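Local coordinates for putative electron transport related protein (Corynebacterium diphtheriae, PDB 4PQ1) that probably acts as a thioredoxin-like thiol-disulfide oxidoreductase, a DsbF homologue that would oxidise thiols or reduce disulfides in partner proteins, at residues A[24-37]-A[104-117]. Sequence-based numbering, arbitrary orientation. Where two conformers were deposited one is given.
Sequences VSEIRGEGLTSDSV and PSIYDPPFKTAAQL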
ATOM      1  N   VAL A  24      -3.104   6.027 -10.596  1.00 29.40           N
ATOM      2  CA  VAL A  24      -1.799   5.360 -10.662  1.00 28.62           C
ATOM      3  C   VAL A  24      -1.751   4.462 -11.892  1.00 31.31           C
ATOM      4  O   VAL A  24      -2.791   4.065 -12.412  1.00 30.99           O
ATOM      5  CB  VAL A  24      -1.497   4.487  -9.403  1.00 27.26           C
ATOM      6  CG1 VAL A  24      -0.994   5.345  -8.242  1.00 26.28           C
ATOM      7  CG2 VAL A  24      -2.725   3.669  -9.017  1.00 23.90           C
ATOM      8  N   SER A  25      -0.544   4.121 -12.338  1.00 34.62           N
ATOM      9  CA  SER A  25      -0.380   3.192 -13.450  1.00 34.46           C
ATOM     10  C   SER A  25      -0.894   1.808 -13.082  1.00 39.05           C
ATOM     11  O   SER A  25      -1.401   1.585 -11.975  1.00 37.55           O
ATOM     12  CB  SER A  25       1.084   3.093 -13.882  1.00 32.11           C
ATOM     13  OG  SER A  25       1.664   4.369 -14.073  1.00 33.84           O
ATOM     14  N   GLU A  26      -0.751   0.877 -14.018  1.00 41.04           N
ATOM     15  CA  GLU A  26      -1.212  -0.483 -13.811  1.00 41.46           C
ATOM     16  C   GLU A  26      -0.308  -1.191 -12.816  1.00 49.41           C
ATOM     17  O   GLU A  26       0.913  -1.240 -12.993  1.00 49.70           O
ATOM     18  CB  GLU A  26      -1.243  -1.255 -15.128  1.00 50.15           C
ATOM     19  CG  GLU A  26      -1.901  -2.621 -15.013  1.00 59.11           C
ATOM     20  CD  GLU A  26      -1.354  -3.620 -16.014  1.00 67.07           C
ATOM     21  OE1 GLU A  26      -0.114  -3.771 -16.079  1.00 72.88           O
ATOM     22  OE2 GLU A  26      -2.158  -4.253 -16.730  1.00 65.73           O
ATOM     23  N   ILE A  27      -0.912  -1.718 -11.758  1.00 40.56           N
ATOM     24  CA  ILE A  27      -0.174  -2.499 -10.785  1.00 32.45           C
ATOM     25  C   ILE A  27      -0.671  -3.935 -10.831  1.00 34.11           C
ATOM     26  O   ILE A  27      -1.842  -4.208 -10.557  1.00 28.41           O
ATOM     27  CB  ILE A  27      -0.316  -1.948  -9.353  1.00 31.32           C
ATOM     28  CG1 ILE A  27      -0.083  -0.437  -9.311  1.00 36.53           C
ATOM     29  CG2 ILE A  27       0.664  -2.642  -8.423  1.00 32.30           C
ATOM     30  CD1 ILE A  27       1.342  -0.041  -9.534  1.00 40.63           C
ATOM     31  N   ARG A  28       0.234  -4.838 -11.199  1.00 40.96           N
ATOM     32  CA  ARG A  28      -0.012  -6.274 -11.236  1.00 34.08           C
ATOM     33  C   ARG A  28       1.310  -6.951 -10.900  1.00 42.31           C
ATOM     34  O   ARG A  28       2.367  -6.344 -11.099  1.00 36.88           O
ATOM     35  CB  ARG A  28      -0.532  -6.707 -12.612  1.00 46.53           C
ATOM     36  CG  ARG A  28      -1.364  -7.986 -12.601  1.00 54.22           C
ATOM     37  CD  ARG A  28      -2.427  -7.984 -13.718  1.00 66.41           C
ATOM     38  NE  ARG A  28      -3.343  -9.126 -13.601  1.00 79.81           N
ATOM     39  CZ  ARG A  28      -4.339  -9.400 -14.446  1.00 85.53           C
ATOM     40  NH1 ARG A  28      -4.584  -8.603 -15.485  1.00 81.13           N
ATOM     41  NH2 ARG A  28      -5.107 -10.467 -14.236  1.00 77.75           N
ATOM     42  N   GLY A  29       1.267  -8.179 -10.378  1.00 36.05           N
ATOM     43  CA  GLY A  29       2.495  -8.908 -10.077  1.00 34.15           C
ATOM     44  C   GLY A  29       2.352 -10.275  -9.419  1.00 29.83           C
ATOM     45  O   GLY A  29       1.248 -10.731  -9.105  1.00 31.12           O
ATOM     46  N   GLU A  30       3.486 -10.940  -9.220  1.00 36.84           N
ATOM     47  CA  GLU A  30       3.508 -12.210  -8.500  1.00 28.20           C
ATOM     48  C   GLU A  30       3.015 -11.973  -7.073  1.00 29.31           C
ATOM     49  O   GLU A  30       3.458 -11.043  -6.398  1.00 30.73           O
ATOM     50  CB  GLU A  30       4.922 -12.824  -8.498  1.00 22.61           C
ATOM     51  CG  GLU A  30       5.021 -14.139  -7.726  1.00 36.62           C
ATOM     52  CD  GLU A  30       6.460 -14.599  -7.456  1.00 38.87           C
ATOM     53  OE1 GLU A  30       7.365 -14.242  -8.240  1.00 36.62           O
ATOM     54  OE2 GLU A  30       6.683 -15.329  -6.457  1.00 31.89           O
ATOM     55  N   GLY A  31       2.092 -12.803  -6.608  1.00 27.18           N
ATOM     56  CA  GLY A  31       1.608 -12.658  -5.251  1.00 29.28           C
ATOM     57  C   GLY A  31       2.553 -13.291  -4.251  1.00 30.66           C
ATOM     58  O   GLY A  31       3.432 -14.066  -4.617  1.00 26.15           O
ATOM     59  N   LEU A  32       2.378 -12.953  -2.982  1.00 33.94           N
ATOM     60  CA  LEU A  32       3.206 -13.517  -1.923  1.00 31.04           C
ATOM     61  C   LEU A  32       2.589 -14.809  -1.425  1.00 30.86           C
ATOM     62  O   LEU A  32       3.292 -15.736  -1.028  1.00 31.14           O
ATOM     63  CB  LEU A  32       3.360 -12.519  -0.777  1.00 29.01           C
ATOM     64  CG  LEU A  32       4.159 -12.949   0.451  1.00 27.04           C
ATOM     65  CD1 LEU A  32       5.625 -13.148   0.093  1.00 23.98           C
ATOM     66  CD2 LEU A  32       3.978 -11.890   1.539  1.00 23.36           C
ATOM     67  N   THR A  33       1.265 -14.865  -1.456  1.00 30.43           N
ATOM     68  CA  THR A  33       0.537 -16.061  -1.046  1.00 35.25           C
ATOM     69  C   THR A  33      -0.478 -16.476  -2.104  1.00 34.10           C
ATOM     70  O   THR A  33      -1.436 -17.184  -1.811  1.00 37.18           O
ATOM     71  CB  THR A  33      -0.179 -15.854   0.298  1.00 35.80           C
ATOM     72  OG1 THR A  33      -1.006 -14.684   0.220  1.00 35.39           O
ATOM     73  CG2 THR A  33       0.843 -15.700   1.441  1.00 25.58           C
ATOM     74  N   SER A  34      -0.255 -16.023  -3.335  0.53 35.80           N
ATOM     75  CA  SER A  34      -1.108 -16.367  -4.467  0.53 30.98           C
ATOM     76  C   SER A  34      -0.327 -16.240  -5.768  0.53 31.51           C
ATOM     77  O   SER A  34       0.732 -15.621  -5.804  0.53 32.77           O
ATOM     78  CB  SER A  34      -2.346 -15.469  -4.506  0.53 35.70           C
ATOM     79  OG  SER A  34      -3.159 -15.770  -5.626  0.53 31.90           O
ATOM     80  N   ASP A  35      -0.853 -16.827  -6.838  1.00 32.66           N
ATOM     81  CA  ASP A  35      -0.209 -16.744  -8.146  1.00 33.43           C
ATOM     82  C   ASP A  35       0.007 -15.293  -8.587  1.00 37.96           C
ATOM     83  O   ASP A  35       1.147 -14.845  -8.736  1.00 34.18           O
ATOM     84  CB  ASP A  35      -1.033 -17.492  -9.199  1.00 40.10           C
ATOM     85  CG  ASP A  35      -0.835 -19.000  -9.138  1.00 44.18           C
ATOM     86  OD1 ASP A  35       0.198 -19.449  -8.594  1.00 54.42           O
ATOM     87  OD2 ASP A  35      -1.710 -19.739  -9.642  1.00 55.97           O
ATOM     88  N   SER A  36      -1.086 -14.556  -8.784  1.00 34.73           N
ATOM     89  CA  SER A  36      -0.985 -13.160  -9.160  1.00 32.20           C
ATOM     90  C   SER A  36      -1.765 -12.279  -8.199  1.00 37.52           C
ATOM     91  O   SER A  36      -2.630 -12.763  -7.464  1.00 39.90           O
ATOM     92  CB  SER A  36      -1.490 -12.959 -10.586  1.00 42.43           C
ATOM     93  OG  SER A  36      -2.001 -11.648 -10.772  1.00 53.31           O
ATOM     94  N   VAL A  37      -1.429 -10.989  -8.206  1.00 35.30           N
ATOM     95  CA  VAL A  37      -2.156  -9.951  -7.474  1.00 32.85           C
ATOM     96  C   VAL A  37      -2.258  -8.730  -8.382  1.00 36.83           C
ATOM     97  O   VAL A  37      -1.270  -8.348  -9.006  1.00 37.38           O
ATOM     98  CB  VAL A  37      -1.455  -9.564  -6.154  1.00 32.64           C
ATOM     99  CG1 VAL A  37      -2.146  -8.381  -5.508  1.00 31.43           C
ATOM    100  CG2 VAL A  37      -1.425 -10.743  -5.191  1.00 30.27           C
ATOM    101  N   PRO A 104      -3.860  -9.584   0.437  1.00 31.87           N
ATOM    102  CA  PRO A 104      -2.820 -10.045  -0.489  1.00 32.87           C
ATOM    103  C   PRO A 104      -1.636  -9.094  -0.547  1.00 30.40           C
ATOM    104  O   PRO A 104      -1.782  -7.909  -0.220  1.00 25.38           O
ATOM    105  CB  PRO A 104      -3.546 -10.077  -1.829  1.00 38.84           C
ATOM    106  CG  PRO A 104      -4.520  -8.955  -1.731  1.00 23.03           C
ATOM    107  CD  PRO A 104      -4.943  -8.878  -0.280  1.00 28.62           C
ATOM    108  N   SER A 105      -0.476  -9.618  -0.937  1.00 27.74           N
ATOM    109  CA  SER A 105       0.707  -8.799  -1.162  1.00 26.36           C
ATOM    110  C   SER A 105       1.292  -9.118  -2.523  1.00 26.86           C
ATOM    111  O   SER A 105       1.311 -10.272  -2.943  1.00 31.49           O
ATOM    112  CB  SER A 105       1.774  -9.025  -0.079  1.00 25.18           C
ATOM    113  OG  SER A 105       1.509  -8.280   1.099  1.00 31.14           O
ATOM    114  N   ILE A 106       1.753  -8.087  -3.217  1.00 23.51           N
ATOM    115  CA  ILE A 106       2.578  -8.301  -4.388  1.00 23.47           C
ATOM    116  C   ILE A 106       4.007  -8.578  -3.945  1.00 29.42           C
ATOM    117  O   ILE A 106       4.581  -7.814  -3.163  1.00 27.75           O
ATOM    118  CB  ILE A 106       2.544  -7.093  -5.327  1.00 28.28           C
ATOM    119  CG1 ILE A 106       1.123  -6.898  -5.857  1.00 26.13           C
ATOM    120  CG2 ILE A 106       3.550  -7.269  -6.449  1.00 28.64           C
ATOM    121  CD1 ILE A 106       1.018  -5.780  -6.835  1.00 24.76           C
ATOM    122  N   TYR A 107       4.585  -9.675  -4.422  1.00 27.88           N
ATOM    123  CA  TYR A 107       5.976  -9.968  -4.094  1.00 22.35           C
ATOM    124  C   TYR A 107       6.922  -9.236  -5.038  1.00 22.47           C
ATOM    125  O   TYR A 107       7.078  -9.608  -6.202  1.00 26.49           O
ATOM    126  CB  TYR A 107       6.233 -11.478  -4.125  1.00 24.44           C
ATOM    127  CG  TYR A 107       7.633 -11.852  -3.707  1.00 23.86           C
ATOM    128  CD1 TYR A 107       8.059 -11.660  -2.402  1.00 28.79           C
ATOM    129  CD2 TYR A 107       8.532 -12.397  -4.622  1.00 22.94           C
ATOM    130  CE1 TYR A 107       9.345 -12.000  -2.015  1.00 28.01           C
ATOM    131  CE2 TYR A 107       9.804 -12.731  -4.248  1.00 24.25           C
ATOM    132  CZ  TYR A 107      10.208 -12.532  -2.944  1.00 26.93           C
ATOM    133  OH  TYR A 107      11.484 -12.868  -2.564  1.00 29.14           O
ATOM    134  N   ASP A 108       7.578  -8.202  -4.525  1.00 19.44           N
ATOM    135  CA  ASP A 108       8.336  -7.303  -5.387  1.00 24.68           C
ATOM    136  C   ASP A 108       9.648  -6.923  -4.700  1.00 22.68           C
ATOM    137  O   ASP A 108       9.798  -5.797  -4.228  1.00 27.15           O
ATOM    138  CB  ASP A 108       7.454  -6.063  -5.728  1.00 21.89           C
ATOM    139  CG  ASP A 108       8.171  -4.999  -6.559  1.00 26.20           C
ATOM    140  OD1 ASP A 108       9.239  -5.263  -7.158  1.00 22.38           O
ATOM    141  OD2 ASP A 108       7.638  -3.865  -6.617  1.00 27.85           O
ATOM    142  N   PRO A 109      10.607  -7.870  -4.641  1.00 24.96           N
ATOM    143  CA  PRO A 109      11.837  -7.610  -3.870  1.00 28.35           C
ATOM    144  C   PRO A 109      12.563  -6.300  -4.236  1.00 29.60           C
ATOM    145  O   PRO A 109      13.057  -5.642  -3.319  1.00 25.89           O
ATOM    146  CB  PRO A 109      12.721  -8.821  -4.191  1.00 28.40           C
ATOM    147  CG  PRO A 109      11.756  -9.906  -4.545  1.00 28.23           C
ATOM    148  CD  PRO A 109      10.599  -9.218  -5.237  1.00 23.23           C
ATOM    149  N   PRO A 110      12.623  -5.917  -5.530  1.00 22.16           N
ATOM    150  CA  PRO A 110      13.403  -4.696  -5.762  1.00 20.78           C
ATOM    151  C   PRO A 110      12.530  -3.438  -5.866  1.00 26.93           C
ATOM    152  O   PRO A 110      13.022  -2.374  -6.236  1.00 22.04           O
ATOM    153  CB  PRO A 110      14.091  -4.984  -7.090  1.00 20.29           C
ATOM    154  CG  PRO A 110      13.088  -5.811  -7.833  1.00 23.95           C
ATOM    155  CD  PRO A 110      12.350  -6.632  -6.792  1.00 21.15           C
ATOM    156  N   PHE A 111      11.251  -3.583  -5.546  1.00 22.29           N
ATOM    157  CA  PHE A 111      10.319  -2.471  -5.472  1.00 29.15           C
ATOM    158  C   PHE A 111      10.185  -1.753  -6.827  1.00 30.43           C
ATOM    159  O   PHE A 111      10.197  -0.530  -6.906  1.00 22.94           O
ATOM    160  CB  PHE A 111      10.744  -1.515  -4.339  1.00 20.59           C
ATOM    161  CG  PHE A 111       9.633  -0.602  -3.855  1.00 28.93           C
ATOM    162  CD1 PHE A 111       8.341  -0.723  -4.354  1.00 24.10           C
ATOM    163  CD2 PHE A 111       9.863   0.316  -2.839  1.00 26.06           C
ATOM    164  CE1 PHE A 111       7.339   0.099  -3.908  1.00 30.99           C
ATOM    165  CE2 PHE A 111       8.841   1.135  -2.375  1.00 25.40           C
ATOM    166  CZ  PHE A 111       7.586   1.030  -2.912  1.00 28.19           C
ATOM    167  N   LYS A 112      10.037  -2.544  -7.885  1.00 25.49           N
ATOM    168  CA  LYS A 112       9.883  -2.001  -9.212  1.00 27.02           C
ATOM    169  C   LYS A 112       8.561  -1.238  -9.303  1.00 30.14           C
ATOM    170  O   LYS A 112       8.419  -0.312 -10.108  1.00 31.47           O
ATOM    171  CB  LYS A 112       9.955  -3.113 -10.265  1.00 22.70           C
ATOM    172  CG  LYS A 112      11.371  -3.601 -10.565  1.00 24.31           C
ATOM    173  CD  LYS A 112      11.359  -4.799 -11.508  1.00 24.49           C
ATOM    174  CE  LYS A 112      12.772  -5.198 -11.908  1.00 33.84           C
ATOM    175  NZ  LYS A 112      13.532  -4.066 -12.518  1.00 41.82           N
ATOM    176  N   THR A 113       7.610  -1.621  -8.452  1.00 28.78           N
ATOM    177  CA  THR A 113       6.289  -0.991  -8.382  1.00 29.97           C
ATOM    178  C   THR A 113       6.369   0.507  -8.096  1.00 32.03           C
ATOM    179  O   THR A 113       5.473   1.273  -8.461  1.00 31.08           O
ATOM    180  CB  THR A 113       5.420  -1.651  -7.290  1.00 29.59           C
ATOM    181  OG1 THR A 113       5.246  -3.031  -7.597  0.96 31.11           O
ATOM    182  CG2 THR A 113       4.054  -1.013  -7.221  1.00 36.09           C
ATOM    183  N   ALA A 114       7.449   0.927  -7.447  1.00 25.71           N
ATOM    184  CA  ALA A 114       7.612   2.336  -7.105  1.00 31.62           C
ATOM    185  C   ALA A 114       7.531   3.197  -8.360  1.00 30.17           C
ATOM    186  O   ALA A 114       7.038   4.320  -8.317  1.00 36.11           O
ATOM    187  CB  ALA A 114       8.935   2.566  -6.381  1.00 27.10           C
ATOM    188  N   ALA A 115       8.004   2.645  -9.475  1.00 32.41           N
ATOM    189  CA  ALA A 115       8.060   3.354 -10.746  1.00 30.52           C
ATOM    190  C   ALA A 115       6.666   3.554 -11.329  1.00 36.65           C
ATOM    191  O   ALA A 115       6.402   4.550 -12.018  1.00 35.28           O
ATOM    192  CB  ALA A 115       8.942   2.601 -11.722  1.00 28.03           C
ATOM    193  N   GLN A 116       5.779   2.604 -11.050  1.00 30.38           N
ATOM    194  CA  GLN A 116       4.405   2.682 -11.510  1.00 33.92           C
ATOM    195  C   GLN A 116       3.532   3.518 -10.577  1.00 39.83           C
ATOM    196  O   GLN A 116       2.407   3.893 -10.918  1.00 36.68           O
ATOM    197  CB  GLN A 116       3.832   1.281 -11.657  1.00 33.34           C
ATOM    198  CG  GLN A 116       4.490   0.509 -12.779  1.00 44.01           C
ATOM    199  CD  GLN A 116       4.804  -0.924 -12.395  1.00 55.93           C
ATOM    200  OE1 GLN A 116       3.931  -1.667 -11.933  1.00 54.25           O
ATOM    201  NE2 GLN A 116       6.058  -1.325 -12.591  1.00 49.85           N
ATOM    202  N   LEU A 117       4.065   3.822  -9.402  1.00 33.35           N
ATOM    203  CA  LEU A 117       3.326   4.574  -8.403  1.00 31.00           C
ATOM    204  C   LEU A 117       3.756   6.033  -8.446  1.00 34.70           C
ATOM    205  O   LEU A 117       3.606   6.769  -7.479  1.00 35.23           O
ATOM    206  CB  LEU A 117       3.536   3.962  -7.005  1.00 30.34           C
ATOM    207  CG  LEU A 117       2.799   2.625  -6.794  1.00 30.43           C
ATOM    208  CD1 LEU A 117       3.095   1.991  -5.447  1.00 32.46           C
ATOM    209  CD2 LEU A 117       1.302   2.812  -6.947  1.00 36.34           C
TER
HETATM  210  O   HOH W   1      -0.720 -12.539  -1.759  1.00 34.58           O
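Ile106 packs its branched side chain against Val37, Ile27 and the backbone at Gly29. Its CB lies 4.2 Å from Glu30 O. CG2 is 3.8 Å from the same Glu30 O, with Gly29 CA a little farther off. With chi1 at -64°, CG1 lies beside the backbone N, 3.6 Å from Val37 CG1. The tip, CD1, reaches Ile27 CG2 at 3.5 Å, and the two isoleucines cross at about a right angle. Ile27 continues the apolar row: its CD1 touches Thr113 CG2, Gln116 CB and Leu117 CD2. Asp108 OD2 accepts from both Thr113 N and Thr113 OG1.

The backbones meet at a single bridge between Gly31 and Ile106. Tyr107 N donates to Glu30 O at 2.7 Å, and Leu32 N donates to Ser105 O at 2.9 Å. A water accepts from Thr33 N and Ser105 N. Beside the bridge, the Glu30 carboxylate runs alongside the Tyr107 ring, their planes 48° apart, and makes its salt bridge with Lys89. At the far end, Ser25 N donates to Gln116 O at 3.3 Å.

Strand 105-107 is an edge strand of the thioredoxin-like sheet; the antiparallel pair 28-30 and 36-38 meets it there. The chemistry implies that backbone bonds join both ends, more closely at the bridge than at Ser25, while the middle is mainly apolar.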